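Local coordinates for acetyltransferase (Agrobacterium tumefaciens, PDB 2FSR), which probably transfers an acetyl group from acetyl-coenzyme A to an acceptor that is not known, as a member of the GNAT acetyltransferase family, at residues A47-F51 and W117-E121; F83-M89 and Q101-G107; F110-L115 and L146-Y152. All blocks are in the same frame, centred on the assembly; numbering follows the deposited sequence.

Contact 1: A47-F51 and W117-E121; sequences AYRDF and WLLYE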
loop_
_atom_site.group_PDB
_atom_site.type_symbol
_atom_site.label_atom_id
_atom_site.label_comp_id
_atom_site.label_asym_id
_atom_site.label_seq_id
_atom_site.Cartn_x
_atom_site.Cartn_y
_atom_site.Cartn_z
ATOM N N ALA A 47 -6.038 6.136 14.216
ATOM C CA ALA A 47 -4.990 5.111 14.421
ATOM C C ALA A 47 -3.866 5.338 13.413
ATOM O O ALA A 47 -2.675 5.127 13.718
ATOM C CB ALA A 47 -5.569 3.726 14.283
ATOM N N TYR A 48 -4.235 5.779 12.207
ATOM C CA TYR A 48 -3.236 6.079 11.177
ATOM C C TYR A 48 -2.317 7.204 11.630
ATOM O O TYR A 48 -1.093 7.110 11.466
ATOM C CB TYR A 48 -3.952 6.433 9.863
ATOM C CG TYR A 48 -3.064 6.743 8.675
ATOM C CD1 TYR A 48 -2.530 5.715 7.890
ATOM C CD2 TYR A 48 -2.769 8.049 8.338
ATOM C CE1 TYR A 48 -1.727 6.012 6.799
ATOM C CE2 TYR A 48 -1.966 8.359 7.246
ATOM C CZ TYR A 48 -1.444 7.332 6.490
ATOM O OH TYR A 48 -0.656 7.640 5.398
ATOM N N ARG A 49 -2.898 8.256 12.208
ATOM C CA ARG A 49 -2.135 9.414 12.656
ATOM C C ARG A 49 -1.246 9.013 13.836
ATOM O O ARG A 49 -0.086 9.417 13.903
ATOM C CB ARG A 49 -3.092 10.554 13.043
ATOM C CG ARG A 49 -2.453 11.763 13.680
ATOM C CD ARG A 49 -1.356 12.398 12.830
ATOM N NE ARG A 49 -0.658 13.429 13.611
ATOM C CZ ARG A 49 0.633 13.740 13.497
ATOM N NH1 ARG A 49 1.412 13.120 12.604
ATOM N NH2 ARG A 49 1.170 14.675 14.283
ATOM N N ASP A 50 -1.790 8.226 14.765
ATOM C CA ASP A 50 -0.991 7.688 15.878
ATOM C C ASP A 50 0.275 7.013 15.337
ATOM O O ASP A 50 1.391 7.300 15.796
ATOM C CB ASP A 50 -1.791 6.672 16.714
ATOM C CG ASP A 50 -2.863 7.314 17.598
ATOM O OD1 ASP A 50 -2.904 8.558 17.743
ATOM O OD2 ASP A 50 -3.675 6.542 18.163
ATOM N N PHE A 51 0.103 6.172 14.322
ATOM C CA PHE A 51 1.242 5.479 13.725
ATOM C C PHE A 51 2.217 6.481 13.088
ATOM O O PHE A 51 3.429 6.444 13.334
ATOM C CB PHE A 51 0.765 4.471 12.665
ATOM C CG PHE A 51 1.889 3.870 11.848
ATOM C CD1 PHE A 51 2.612 2.800 12.341
ATOM C CD2 PHE A 51 2.219 4.382 10.603
ATOM C CE1 PHE A 51 3.668 2.238 11.588
ATOM C CE2 PHE A 51 3.269 3.826 9.846
ATOM C CZ PHE A 51 3.985 2.756 10.349
ATOM N N TRP A 117 3.446 -0.751 2.202
ATOM C CA TRP A 117 2.639 -1.361 3.275
ATOM C C TRP A 117 3.120 -0.868 4.622
ATOM O O TRP A 117 4.256 -0.422 4.769
ATOM C CB TRP A 117 2.721 -2.908 3.262
ATOM C CG TRP A 117 4.142 -3.401 3.257
ATOM C CD1 TRP A 117 4.948 -3.628 4.343
ATOM C CD2 TRP A 117 4.935 -3.694 2.105
ATOM N NE1 TRP A 117 6.200 -4.025 3.932
ATOM C CE2 TRP A 117 6.216 -4.086 2.562
ATOM C CE3 TRP A 117 4.691 -3.654 0.728
ATOM C CZ2 TRP A 117 7.249 -4.430 1.687
ATOM C CZ3 TRP A 117 5.714 -4.003 -0.136
ATOM C CH2 TRP A 117 6.978 -4.378 0.342
ATOM N N LEU A 118 2.231 -0.966 5.603
ATOM C CA LEU A 118 2.584 -0.677 6.982
ATOM C C LEU A 118 1.645 -1.473 7.887
ATOM O O LEU A 118 0.494 -1.746 7.535
ATOM C CB LEU A 118 2.487 0.824 7.285
ATOM C CG LEU A 118 1.105 1.478 7.153
ATOM C CD1 LEU A 118 0.323 1.418 8.482
ATOM C CD2 LEU A 118 1.255 2.932 6.701
ATOM N N LEU A 119 2.160 -1.852 9.059
ATOM C CA LEU A 119 1.373 -2.511 10.100
ATOM C C LEU A 119 1.474 -1.739 11.392
ATOM O O LEU A 119 2.552 -1.235 11.748
ATOM C CB LEU A 119 1.852 -3.951 10.339
ATOM C CG LEU A 119 1.611 -4.955 9.212
ATOM C CD1 LEU A 119 2.173 -6.328 9.614
ATOM C CD2 LEU A 119 0.128 -5.087 8.845
ATOM N N TYR A 120 0.348 -1.646 12.095
ATOM C CA TYR A 120 0.312 -0.999 13.386
ATOM C C TYR A 120 0.960 -1.904 14.425
ATOM O O TYR A 120 1.110 -3.104 14.222
ATOM C CB TYR A 120 -1.130 -0.705 13.783
ATOM C CG TYR A 120 -1.829 0.262 12.833
ATOM C CD1 TYR A 120 -1.112 1.268 12.172
ATOM C CD2 TYR A 120 -3.191 0.186 12.626
ATOM C CE1 TYR A 120 -1.761 2.170 11.306
ATOM C CE2 TYR A 120 -3.857 1.086 11.768
ATOM C CZ TYR A 120 -3.125 2.056 11.107
ATOM O OH TYR A 120 -3.788 2.938 10.268
ATOM N N GLU A 121 1.307 -1.295 15.548
ATOM C CA GLU A 121 2.043 -1.968 16.593
ATOM C C GLU A 121 1.301 -3.195 17.116
ATOM O O GLU A 121 0.102 -3.138 17.416
ATOM C CB GLU A 121 2.291 -0.993 17.731
ATOM C CG GLU A 121 3.282 -1.504 18.725
ATOM C CD GLU A 121 3.567 -0.474 19.771
ATOM O OE1 GLU A 121 2.621 -0.057 20.488
ATOM O OE2 GLU A 121 4.747 -0.097 19.873
#
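Phe51 presents one face of its ring to Leu118, whose CD1 methyl lies over that face, displaced toward the rim, 4.2 Å from the ring centroid in a CH-pi contact. The other methyl reaches the ring border, with Leu118 CD2 3.8 Å from Phe51 CE2, and CB of the leucine closes on the CZ end. This grip depends on the leucine's first torsion: chi1 of 62° sets CG between the backbone N and the carbonyl carbon, which brings both methyls against the Phe51 ring. Here residues 47-51 of helix 45-53, the first of the GNAT fold, run at 94° to residues 117-119 of strand 114-119, and Tyr120, just past the strand, fills the angle between them. Its ring comes alongside the base of Phe51, with Tyr120 CE1 3.7 Å from Phe51 CB. The two rings meet obliquely, planes at 51° and centroids 5.9 Å apart. Further out, Ala47 CB touches Tyr120 CE2 at 4.0 Å on the helix turn before Phe51. The phenol then ends against the helix backbone: Tyr120 OH is 3.3 Å from Tyr48 CA and lies at the edge of the Tyr48 ring, in its plane, the two side chains crossing at about a right angle. The same oxygen approaches Tyr48 N at 3.5 Å, but the angle is too poor for a hydrogen bond, and the segments are held mainly by van der Waals packing. Behind it, Tyr48 leans on helix 66-83 and meets the ring of Phe73, while Tyr120 also packs on Met89 of the sheet.

Contact 2: F83-M89 and Q101-G107; sequences FGHGALM and QIGINHG
His85 sets its imidazole flat against Ile104 at the point where its segment enters the sheet. From CB, directed toward the facing segment, the chain reaches CG, 3.8 Å from Ile104 CG2; this methyl lies over one ring face, and Phe83 CB covers the opposite one. Next comes ND1, which donates to Ile104 O at 2.9 Å. That bond is bent, 139° at the hydrogen, and the nitrogen stands above the carbonyl plane. CE1 touches His106 CB at 3.7 Å, and the tip, NE2, is hydrogen-bonded to Lys113 NZ, which also binds His106 ND1. The imidazole is thus clamped on both faces and tied at both nitrogens. His106 CB in turn sits over the centre of the Phe83 ring, 4.0 Å from its centroid. Beyond His85 regular pairing takes over: Leu88 N to Ile102 O is 2.7 Å and Ile102 N to Leu88 O is 2.9 Å, both nearly straight. Between these bonds and the one from Ile104 N to Gly86 O, Ala87 and Gly103 bring their CA atoms to 3.7 Å, a closeness that the missing side chain of Gly103 permits. Strands 87-92 and 97-105 form the antiparallel beta hairpin at the core of the GNAT fold.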
loop_
_atom_site.group_PDB
_atom_site.type_symbol
_atom_site.label_atom_id
_atom_site.label_comp_id
_atom_site.label_asym_id
_atom_site.label_seq_id
_atom_site.Cartn_x
_atom_site.Cartn_y
_atom_site.Cartn_z
ATOM N N PHE A 83 -6.172 7.118 -10.683
ATOM C CA PHE A 83 -5.359 6.097 -11.367
ATOM C C PHE A 83 -5.969 4.719 -11.444
ATOM O O PHE A 83 -5.458 3.870 -12.193
ATOM C CB PHE A 83 -3.990 5.944 -10.693
ATOM C CG PHE A 83 -3.243 7.220 -10.560
ATOM C CD1 PHE A 83 -2.788 7.898 -11.690
ATOM C CD2 PHE A 83 -2.990 7.743 -9.298
ATOM C CE1 PHE A 83 -2.111 9.107 -11.552
ATOM C CE2 PHE A 83 -2.316 8.938 -9.141
ATOM C CZ PHE A 83 -1.876 9.627 -10.276
ATOM N N GLY A 84 -7.020 4.462 -10.674
ATOM C CA GLY A 84 -7.645 3.129 -10.645
ATOM C C GLY A 84 -6.944 2.134 -9.724
ATOM O O GLY A 84 -7.220 0.938 -9.760
ATOM N N HIS A 85 -6.059 2.669 -8.893
ATOM C CA HIS A 85 -5.392 1.932 -7.813
ATOM C C HIS A 85 -5.107 2.917 -6.682
ATOM O O HIS A 85 -5.194 4.145 -6.878
ATOM C CB HIS A 85 -4.084 1.283 -8.301
ATOM C CG HIS A 85 -3.062 2.274 -8.788
ATOM N ND1 HIS A 85 -2.435 3.177 -7.954
ATOM C CD2 HIS A 85 -2.598 2.536 -10.037
ATOM C CE1 HIS A 85 -1.599 3.925 -8.663
ATOM N NE2 HIS A 85 -1.685 3.559 -9.932
ATOM N N GLY A 86 -4.800 2.394 -5.489
ATOM C CA GLY A 86 -4.614 3.246 -4.317
ATOM C C GLY A 86 -4.450 2.394 -3.079
ATOM O O GLY A 86 -4.071 1.223 -3.183
ATOM N N ALA A 87 -4.710 2.982 -1.912
ATOM C CA ALA A 87 -4.524 2.260 -0.648
ATOM C C ALA A 87 -5.797 1.567 -0.216
ATOM O O ALA A 87 -6.916 2.017 -0.538
ATOM C CB ALA A 87 -4.093 3.222 0.443
ATOM N N LEU A 88 -5.609 0.483 0.533
ATOM C CA LEU A 88 -6.705 -0.194 1.215
ATOM C C LEU A 88 -6.257 -0.422 2.655
ATOM O O LEU A 88 -5.062 -0.675 2.920
ATOM C CB LEU A 88 -7.001 -1.540 0.548
ATOM C CG LEU A 88 -7.469 -1.469 -0.916
ATOM C CD1 LEU A 88 -7.421 -2.838 -1.600
ATOM C CD2 LEU A 88 -8.854 -0.846 -1.006
HETATM N N MSE A 89 -7.194 -0.281 3.591
HETATM C CA MSE A 89 -6.889 -0.596 4.978
HETATM C C MSE A 89 -6.950 -2.100 5.152
HETATM O O MSE A 89 -7.781 -2.762 4.531
HETATM C CB MSE A 89 -7.875 0.090 5.921
HETATM C CG MSE A 89 -7.910 1.632 5.855
HETATM SE SE MSE A 89 -6.190 2.534 5.890
HETATM C CE MSE A 89 -5.615 2.020 7.682
ATOM N N GLN A 101 -2.136 -0.996 6.531
ATOM C CA GLN A 101 -2.528 -0.465 5.231
ATOM C C GLN A 101 -1.607 -1.034 4.165
ATOM O O GLN A 101 -0.408 -1.256 4.406
ATOM C CB GLN A 101 -2.442 1.058 5.254
ATOM C CG GLN A 101 -2.955 1.733 3.977
ATOM C CD GLN A 101 -2.469 3.159 3.874
ATOM O OE1 GLN A 101 -1.276 3.390 3.710
ATOM N NE2 GLN A 101 -3.392 4.129 4.003
ATOM N N ILE A 102 -2.189 -1.247 2.986
ATOM C CA ILE A 102 -1.461 -1.657 1.787
ATOM C C ILE A 102 -1.883 -0.733 0.645
ATOM O O ILE A 102 -3.037 -0.308 0.603
ATOM C CB ILE A 102 -1.768 -3.149 1.428
ATOM C CG1 ILE A 102 -0.881 -3.647 0.278
ATOM C CG2 ILE A 102 -3.251 -3.351 1.093
ATOM C CD1 ILE A 102 0.557 -3.851 0.616
ATOM N N GLY A 103 -0.961 -0.391 -0.256
ATOM C CA GLY A 103 -1.362 0.492 -1.365
ATOM C C GLY A 103 -0.457 0.496 -2.569
ATOM O O GLY A 103 0.701 0.090 -2.501
ATOM N N ILE A 104 -1.021 0.944 -3.686
ATOM C CA ILE A 104 -0.213 1.277 -4.839
ATOM C C ILE A 104 -0.373 2.770 -5.120
ATOM O O ILE A 104 -1.493 3.282 -5.205
ATOM C CB ILE A 104 -0.582 0.436 -6.066
ATOM C CG1 ILE A 104 -0.311 -1.046 -5.794
ATOM C CG2 ILE A 104 0.193 0.891 -7.306
ATOM C CD1 ILE A 104 -1.018 -1.973 -6.784
ATOM N N ASN A 105 0.776 3.414 -5.246
ATOM C CA ASN A 105 0.906 4.874 -5.301
ATOM C C ASN A 105 1.360 5.337 -6.664
ATOM O O ASN A 105 2.257 4.726 -7.264
ATOM C CB ASN A 105 1.984 5.282 -4.313
ATOM C CG ASN A 105 1.643 4.869 -2.897
ATOM O OD1 ASN A 105 0.747 5.449 -2.282
ATOM N ND2 ASN A 105 2.305 3.838 -2.392
ATOM N N HIS A 106 0.816 6.450 -7.146
ATOM C CA HIS A 106 1.429 7.086 -8.318
ATOM C C HIS A 106 1.247 8.599 -8.198
ATOM O O HIS A 106 1.002 9.106 -7.092
ATOM C CB HIS A 106 0.843 6.524 -9.621
ATOM C CG HIS A 106 1.755 6.650 -10.814
ATOM N ND1 HIS A 106 1.325 6.386 -12.097
ATOM C CD2 HIS A 106 3.057 7.021 -10.919
ATOM C CE1 HIS A 106 2.325 6.578 -12.939
ATOM N NE2 HIS A 106 3.383 6.977 -12.256
ATOM N N GLY A 107 1.359 9.299 -9.318
ATOM C CA GLY A 107 1.295 10.752 -9.296
ATOM C C GLY A 107 2.682 11.374 -9.211
ATOM O O GLY A 107 3.695 10.672 -9.277
#

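Contact 3: F110-L115 and L146-Y152; sequences FPEKEL and LPTLVSY
A single backbone bridge, flanked by side-chain bonds, joins the start of strand 114-119 to strand 149-153, at the seam between the two sheets of the fold. Val150 carries it on both of its polar backbone atoms: Val150 N donates to Lys113 O at 3.1 Å, and Val150 O accepts Leu115 N at 2.7 Å. This is the parallel pattern, with Glu114 bridged to Val150. Past this point the backbone bonding stops, and side chains take its place. Tyr152 N donates to Glu114 OE2 at 2.8 Å, meeting the anti lone pair of the carboxylate, while Leu115 O takes Ser151 OG at 2.7 Å, a hydroxyl that is also bonded to Tyr187. Such a parallel pair, linked by helix 128-143 in a beta-alpha-beta crossover, is characteristic of GNAT proteins, in which the splayed strands open a V-shaped cleft for acetyl-coenzyme A; the end of the backbone pairing after Leu115 is consistent with that splaying. Glu114 bends at chi2 (-104°), which brings Glu114 CG within 3.3 Å of Tyr152 CD2 and turns the carboxylate to within 11° of the ring plane. Its second oxygen is held by Asn105. The tyrosine ring runs on to the loop before the strand, where Phe110 CD1 meets its edge and Pro111 CD lies near its hydroxyl. There Tyr152 OH accepts Glu112 N at 3.1 Å and donates to a water 2.6 Å away; that water donates to Glu112 OE1, which also forms a salt bridge with Arg186. At the other end, the aliphatic part of Lys113 crosses Leu146 at about a right angle, CD against both methyls, its amine going on to the two histidines of contact 2.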
loop_
_atom_site.group_PDB
_atom_site.type_symbol
_atom_site.label_atom_id
_atom_site.label_comp_id
_atom_site.label_asym_id
_atom_site.label_seq_id
_atom_site.Cartn_x
_atom_site.Cartn_y
_atom_site.Cartn_z
ATOM N N PHE A 110 5.868 9.993 -7.206
ATOM C CA PHE A 110 6.321 8.597 -7.414
ATOM C C PHE A 110 6.763 8.376 -8.855
ATOM O O PHE A 110 5.927 8.366 -9.763
ATOM C CB PHE A 110 5.185 7.632 -7.073
ATOM C CG PHE A 110 4.856 7.598 -5.621
ATOM C CD1 PHE A 110 5.429 6.642 -4.780
ATOM C CD2 PHE A 110 3.987 8.547 -5.070
ATOM C CE1 PHE A 110 5.143 6.638 -3.408
ATOM C CE2 PHE A 110 3.703 8.545 -3.692
ATOM C CZ PHE A 110 4.266 7.587 -2.874
ATOM N N PRO A 111 8.082 8.208 -9.080
ATOM C CA PRO A 111 8.541 8.036 -10.481
ATOM C C PRO A 111 7.950 6.835 -11.225
ATOM O O PRO A 111 7.827 6.880 -12.449
ATOM C CB PRO A 111 10.063 7.892 -10.336
ATOM C CG PRO A 111 10.380 8.573 -9.034
ATOM C CD PRO A 111 9.209 8.317 -8.136
ATOM N N GLU A 112 7.608 5.769 -10.493
ATOM C CA GLU A 112 6.903 4.621 -11.030
ATOM C C GLU A 112 5.813 4.205 -10.043
ATOM O O GLU A 112 5.887 4.579 -8.857
ATOM C CB GLU A 112 7.893 3.467 -11.235
ATOM C CG GLU A 112 8.925 3.762 -12.346
ATOM C CD GLU A 112 9.803 2.556 -12.671
ATOM O OE1 GLU A 112 10.856 2.410 -12.016
ATOM O OE2 GLU A 112 9.403 1.758 -13.546
ATOM N N LYS A 113 4.830 3.444 -10.531
ATOM C CA LYS A 113 3.751 2.909 -9.659
ATOM C C LYS A 113 4.371 2.042 -8.579
ATOM O O LYS A 113 5.164 1.154 -8.870
ATOM C CB LYS A 113 2.682 2.165 -10.457
ATOM C CG LYS A 113 1.892 3.072 -11.403
ATOM C CD LYS A 113 0.776 2.309 -12.094
ATOM C CE LYS A 113 0.030 3.180 -13.095
ATOM N NZ LYS A 113 -0.728 4.311 -12.469
ATOM N N GLU A 114 4.014 2.313 -7.333
ATOM C CA GLU A 114 4.772 1.837 -6.165
ATOM C C GLU A 114 3.881 1.155 -5.136
ATOM O O GLU A 114 2.863 1.720 -4.713
ATOM C CB GLU A 114 5.539 2.998 -5.507
ATOM C CG GLU A 114 6.642 2.535 -4.543
ATOM C CD GLU A 114 6.297 2.679 -3.103
ATOM O OE1 GLU A 114 5.146 3.083 -2.784
ATOM O OE2 GLU A 114 7.211 2.446 -2.285
ATOM N N LEU A 115 4.273 -0.049 -4.736
ATOM C CA LEU A 115 3.577 -0.839 -3.727
ATOM C C LEU A 115 4.189 -0.575 -2.349
ATOM O O LEU A 115 5.404 -0.705 -2.164
ATOM C CB LEU A 115 3.705 -2.337 -4.076
ATOM C CG LEU A 115 3.010 -3.385 -3.190
ATOM C CD1 LEU A 115 1.506 -3.292 -3.308
ATOM C CD2 LEU A 115 3.475 -4.801 -3.561
ATOM N N LEU A 146 -0.743 -4.036 -15.204
ATOM C CA LEU A 146 0.437 -3.184 -15.059
ATOM C C LEU A 146 1.658 -3.922 -15.598
ATOM O O LEU A 146 1.820 -5.117 -15.314
ATOM C CB LEU A 146 0.676 -2.777 -13.607
ATOM C CG LEU A 146 -0.370 -1.971 -12.841
ATOM C CD1 LEU A 146 0.224 -1.538 -11.500
ATOM C CD2 LEU A 146 -0.860 -0.762 -13.619
ATOM N N PRO A 147 2.480 -3.228 -16.409
ATOM C CA PRO A 147 3.720 -3.780 -16.960
ATOM C C PRO A 147 4.850 -3.961 -15.942
ATOM O O PRO A 147 5.768 -4.745 -16.193
ATOM C CB PRO A 147 4.115 -2.768 -18.038
ATOM C CG PRO A 147 3.463 -1.490 -17.645
ATOM C CD PRO A 147 2.201 -1.870 -16.908
ATOM N N THR A 148 4.785 -3.248 -14.816
ATOM C CA THR A 148 5.777 -3.374 -13.742
ATOM C C THR A 148 5.214 -2.760 -12.470
ATOM O O THR A 148 4.167 -2.114 -12.501
ATOM C CB THR A 148 7.151 -2.703 -14.110
ATOM O OG1 THR A 148 8.155 -3.082 -13.150
ATOM C CG2 THR A 148 7.053 -1.179 -14.155
ATOM N N LEU A 149 5.931 -2.946 -11.372
ATOM C CA LEU A 149 5.562 -2.375 -10.078
ATOM C C LEU A 149 6.846 -2.321 -9.239
ATOM O O LEU A 149 7.719 -3.199 -9.379
ATOM C CB LEU A 149 4.525 -3.283 -9.425
ATOM C CG LEU A 149 3.711 -2.808 -8.244
ATOM C CD1 LEU A 149 2.904 -1.509 -8.518
ATOM C CD2 LEU A 149 2.769 -3.959 -7.853
ATOM N N VAL A 150 6.997 -1.290 -8.406
ATOM C CA VAL A 150 8.210 -1.145 -7.573
ATOM C C VAL A 150 7.845 -0.915 -6.112
ATOM O O VAL A 150 6.702 -0.643 -5.800
ATOM C CB VAL A 150 9.149 -0.003 -8.043
ATOM C CG1 VAL A 150 9.605 -0.225 -9.486
ATOM C CG2 VAL A 150 8.448 1.335 -7.921
ATOM N N SER A 151 8.832 -1.037 -5.232
ATOM C CA SER A 151 8.729 -0.504 -3.867
ATOM C C SER A 151 9.977 0.306 -3.550
ATOM O O SER A 151 11.099 -0.158 -3.797
ATOM C CB SER A 151 8.596 -1.642 -2.850
ATOM O OG SER A 151 7.385 -2.341 -2.961
ATOM N N TYR A 152 9.800 1.512 -2.995
ATOM C CA TYR A 152 10.930 2.339 -2.524
ATOM C C TYR A 152 11.176 1.996 -1.063
ATOM O O TYR A 152 10.262 2.118 -0.237
ATOM C CB TYR A 152 10.654 3.851 -2.703
ATOM C CG TYR A 152 10.322 4.177 -4.151
ATOM C CD1 TYR A 152 11.213 3.856 -5.171
ATOM C CD2 TYR A 152 9.116 4.782 -4.503
ATOM C CE1 TYR A 152 10.908 4.126 -6.505
ATOM C CE2 TYR A 152 8.810 5.062 -5.837
ATOM C CZ TYR A 152 9.705 4.724 -6.827
ATOM O OH TYR A 152 9.423 4.970 -8.145
HETATM O O HOH W 1 11.078 3.695 -9.704
#

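In the fold
Contacts 1 and 3 share strand 114-119, and contact 2 joins its sheet neighbour 97-105 to 87-92. Contact 3 uses the beginning of the shared strand and contact 1 its end, their centres about 22 Å apart on opposite sides of the chain's centre, while contact 2 lies about 16 Å from contact 1 and 11 Å from contact 3, centre to centre. Backbone pairing carries the sheet across: Leu118 N to Gln101 O and Asn105 N to Glu114 O. Along the chain, contact 2 falls between the two segments of contact 1, and both its segments precede those of contact 3, whereas contacts 1 and 3 interleave. An N-terminal helix, the central hairpin and the second sheet are thereby assembled into one GNAT domain.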